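PDB 3W5N: alpha-L-rhamnosidase from Streptomyces avermitilis, which hydrolyses terminal non-reducing alpha-L-rhamnose residues from alpha-L-rhamnosides, including citrus flavonoids such as naringin and the arabinogalactan-protein gum arabic. Local coordinates for residues 641-646 with 914-919. Numbering follows the deposited sequence.
Sequences TGDINV and FNHYAY. With RAM (alpha-L-rhamnopyranose), chain C.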
loop_
_atom_site.group_PDB
_atom_site.type_symbol
_atom_site.label_atom_id
_atom_site.label_comp_id
_atom_site.label_asym_id
_atom_site.label_seq_id
_atom_site.Cartn_x
_atom_site.Cartn_y
_atom_site.Cartn_z
ATOM N N THR A 641 -0.650 -8.615 8.211
ATOM C CA THR A 641 -1.847 -9.446 8.204
ATOM C C THR A 641 -2.845 -9.052 9.303
ATOM O O THR A 641 -4.035 -8.949 9.060
ATOM C CB THR A 641 -1.470 -10.931 8.350
ATOM O OG1 THR A 641 -0.648 -11.102 9.522
ATOM C CG2 THR A 641 -0.710 -11.411 7.140
ATOM N N GLY A 642 -2.356 -8.830 10.516
ATOM C CA GLY A 642 -3.228 -8.435 11.609
ATOM C C GLY A 642 -4.061 -7.204 11.320
ATOM O O GLY A 642 -5.279 -7.184 11.583
ATOM N N ASP A 643 -3.407 -6.166 10.793
ATOM C CA ASP A 643 -4.072 -4.880 10.594
ATOM C C ASP A 643 -5.200 -5.023 9.584
ATOM O O ASP A 643 -6.277 -4.480 9.779
ATOM C CB ASP A 643 -3.080 -3.814 10.095
ATOM C CG ASP A 643 -1.878 -3.648 11.016
ATOM O OD1 ASP A 643 -1.296 -4.669 11.441
ATOM O OD2 ASP A 643 -1.511 -2.476 11.313
ATOM N N ILE A 644 -4.952 -5.751 8.503
ATOM C CA ILE A 644 -6.004 -5.911 7.490
ATOM C C ILE A 644 -7.100 -6.894 7.941
ATOM O O ILE A 644 -8.277 -6.690 7.606
ATOM C CB ILE A 644 -5.458 -6.192 6.057
ATOM C CG1 ILE A 644 -6.585 -6.108 5.013
ATOM C CG2 ILE A 644 -4.783 -7.562 5.982
ATOM C CD1 ILE A 644 -7.354 -4.795 4.984
ATOM N N ASN A 645 -6.722 -7.903 8.729
ATOM C CA ASN A 645 -7.704 -8.786 9.411
ATOM C C ASN A 645 -8.749 -7.927 10.134
ATOM O O ASN A 645 -9.957 -8.028 9.879
ATOM C CB ASN A 645 -7.002 -9.736 10.401
ATOM C CG ASN A 645 -7.959 -10.380 11.409
ATOM O OD1 ASN A 645 -9.077 -10.764 11.070
ATOM N ND2 ASN A 645 -7.508 -10.508 12.650
ATOM N N VAL A 646 -8.281 -7.055 11.015
ATOM C CA VAL A 646 -9.203 -6.272 11.815
ATOM C C VAL A 646 -10.012 -5.263 10.977
ATOM O O VAL A 646 -11.188 -5.050 11.237
ATOM C CB VAL A 646 -8.520 -5.625 13.058
ATOM C CG1 VAL A 646 -7.724 -6.661 13.852
ATOM C CG2 VAL A 646 -7.636 -4.469 12.683
ATOM N N PHE A 914 0.831 8.148 12.670
ATOM C CA PHE A 914 -0.425 8.882 12.692
ATOM C C PHE A 914 -1.352 8.495 11.537
ATOM O O PHE A 914 -2.264 9.240 11.197
ATOM C CB PHE A 914 -0.160 10.389 12.698
ATOM C CG PHE A 914 0.590 10.848 13.916
ATOM C CD1 PHE A 914 1.983 10.808 13.952
ATOM C CD2 PHE A 914 -0.101 11.263 15.048
ATOM C CE1 PHE A 914 2.674 11.221 15.087
ATOM C CE2 PHE A 914 0.585 11.655 16.192
ATOM C CZ PHE A 914 1.964 11.639 16.205
ATOM N N ASN A 915 -1.137 7.314 10.963
ATOM C CA ASN A 915 -1.947 6.869 9.814
ATOM C C ASN A 915 -1.962 5.327 9.703
ATOM O O ASN A 915 -1.451 4.767 8.750
ATOM C CB ASN A 915 -1.446 7.552 8.522
ATOM C CG ASN A 915 -2.479 7.550 7.401
ATOM O OD1 ASN A 915 -3.565 6.983 7.529
ATOM N ND2 ASN A 915 -2.145 8.215 6.293
ATOM N N HIS A 916 -2.557 4.673 10.705
ATOM C CA HIS A 916 -2.806 3.221 10.746
ATOM C C HIS A 916 -4.324 3.057 10.676
ATOM O O HIS A 916 -5.054 3.772 11.411
ATOM C CB HIS A 916 -2.361 2.649 12.093
ATOM C CG HIS A 916 -1.006 1.997 12.089
ATOM N ND1 HIS A 916 0.167 2.707 11.920
ATOM C CD2 HIS A 916 -0.641 0.713 12.312
ATOM C CE1 HIS A 916 1.195 1.878 11.998
ATOM N NE2 HIS A 916 0.733 0.660 12.231
ATOM N N TYR A 917 -4.839 2.150 9.839
ATOM C CA TYR A 917 -6.309 2.027 9.760
ATOM C C TYR A 917 -6.997 1.168 10.836
ATOM O O TYR A 917 -8.232 1.202 10.951
ATOM C CB TYR A 917 -6.823 1.617 8.358
ATOM C CG TYR A 917 -6.133 0.439 7.708
ATOM C CD1 TYR A 917 -5.926 -0.773 8.393
ATOM C CD2 TYR A 917 -5.708 0.529 6.382
ATOM C CE1 TYR A 917 -5.294 -1.852 7.766
ATOM C CE2 TYR A 917 -5.082 -0.543 5.748
ATOM C CZ TYR A 917 -4.865 -1.720 6.444
ATOM O OH TYR A 917 -4.233 -2.761 5.801
ATOM N N ALA A 918 -6.210 0.452 11.639
ATOM C CA ALA A 918 -6.752 -0.531 12.600
ATOM C C ALA A 918 -7.917 -0.029 13.471
ATOM O O ALA A 918 -8.965 -0.697 13.561
ATOM C CB ALA A 918 -5.638 -1.123 13.460
ATOM N N TYR A 919 -7.760 1.148 14.091
ATOM C CA TYR A 919 -8.799 1.682 14.971
ATOM C C TYR A 919 -9.975 2.319 14.218
ATOM O O TYR A 919 -11.012 2.662 14.811
ATOM C CB TYR A 919 -8.178 2.655 15.991
ATOM C CG TYR A 919 -7.280 1.930 16.970
ATOM C CD1 TYR A 919 -7.603 0.647 17.398
ATOM C CD2 TYR A 919 -6.118 2.522 17.487
ATOM C CE1 TYR A 919 -6.808 -0.045 18.293
ATOM C CE2 TYR A 919 -5.313 1.834 18.393
ATOM C CZ TYR A 919 -5.672 0.553 18.794
ATOM O OH TYR A 919 -4.911 -0.154 19.694
HETATM C C1 RAM C . 3.690 -2.749 13.931
HETATM C C2 RAM C . 3.008 -2.701 12.552
HETATM C C3 RAM C . 1.566 -3.258 12.599
HETATM C C4 RAM C . 1.296 -4.321 13.679
HETATM C C5 RAM C . 2.604 -4.961 14.051
HETATM C C6 RAM C . 2.318 -6.060 15.081
HETATM O O1 RAM C . 5.114 -2.670 13.810
HETATM O O2 RAM C . 3.093 -1.342 12.048
HETATM O O3 RAM C . 0.636 -2.233 12.917
HETATM O O4 RAM C . 0.386 -5.355 13.243
HETATM O O5 RAM C . 3.433 -3.957 14.634
HETATM O O HOH W 1 -3.527 -0.527 10.891
#
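O3 of the bound rhamnose is gripped from both segments: it donates to OD2 of D643 at 2.7 Å and accepts from NE2 of H916 at 3.0 Å. The two carboxylate oxygens of D643 share out neighbouring hydroxyls, since OD1 accepts a hydrogen bond from the sugar's O4 at 2.6 Å; a carboxylate suits a vicinal diol because it offers one acceptor to each hydroxyl. A chi1 of -56°, which sets CG anti to the carbonyl carbon of D643, brings the carboxylate off helix 641-654 to the sugar's O3 and O4. In H916 the N-H of NE2 is shared between two acceptors, O3 and rhamnose O2 (3.1 Å, N-H...O angle 154°), with O2 and O3 both at the imidazole edge. ND1 is hydrogen-bonded to S913 OG, which helps fix the ring's rotation.

A water donates to OD2 of D643 and accepts from the backbone N of A918, tying the acid to the loop. Next to it, Y917 turns its ring edge to the helix backbone, CE1 lying 3.5 Å from D643 O, while its OH rests against CB and CD1 of I644. Small A918 lets the chain come close, its CB meeting V646 CG2 at 4.0 Å; the six touching residues are all buried.

The contact forms part of the rhamnose site of the family 78 catalytic domain, an (alpha/alpha)6 barrel, where D630, E636 and W695 also hold the rhamnose and E895, the inferred proton acceptor, touches H916. Recognition of O2, O3 and O4 by directed bonds is consistent with a pocket that selects for the positions of these three hydroxyls.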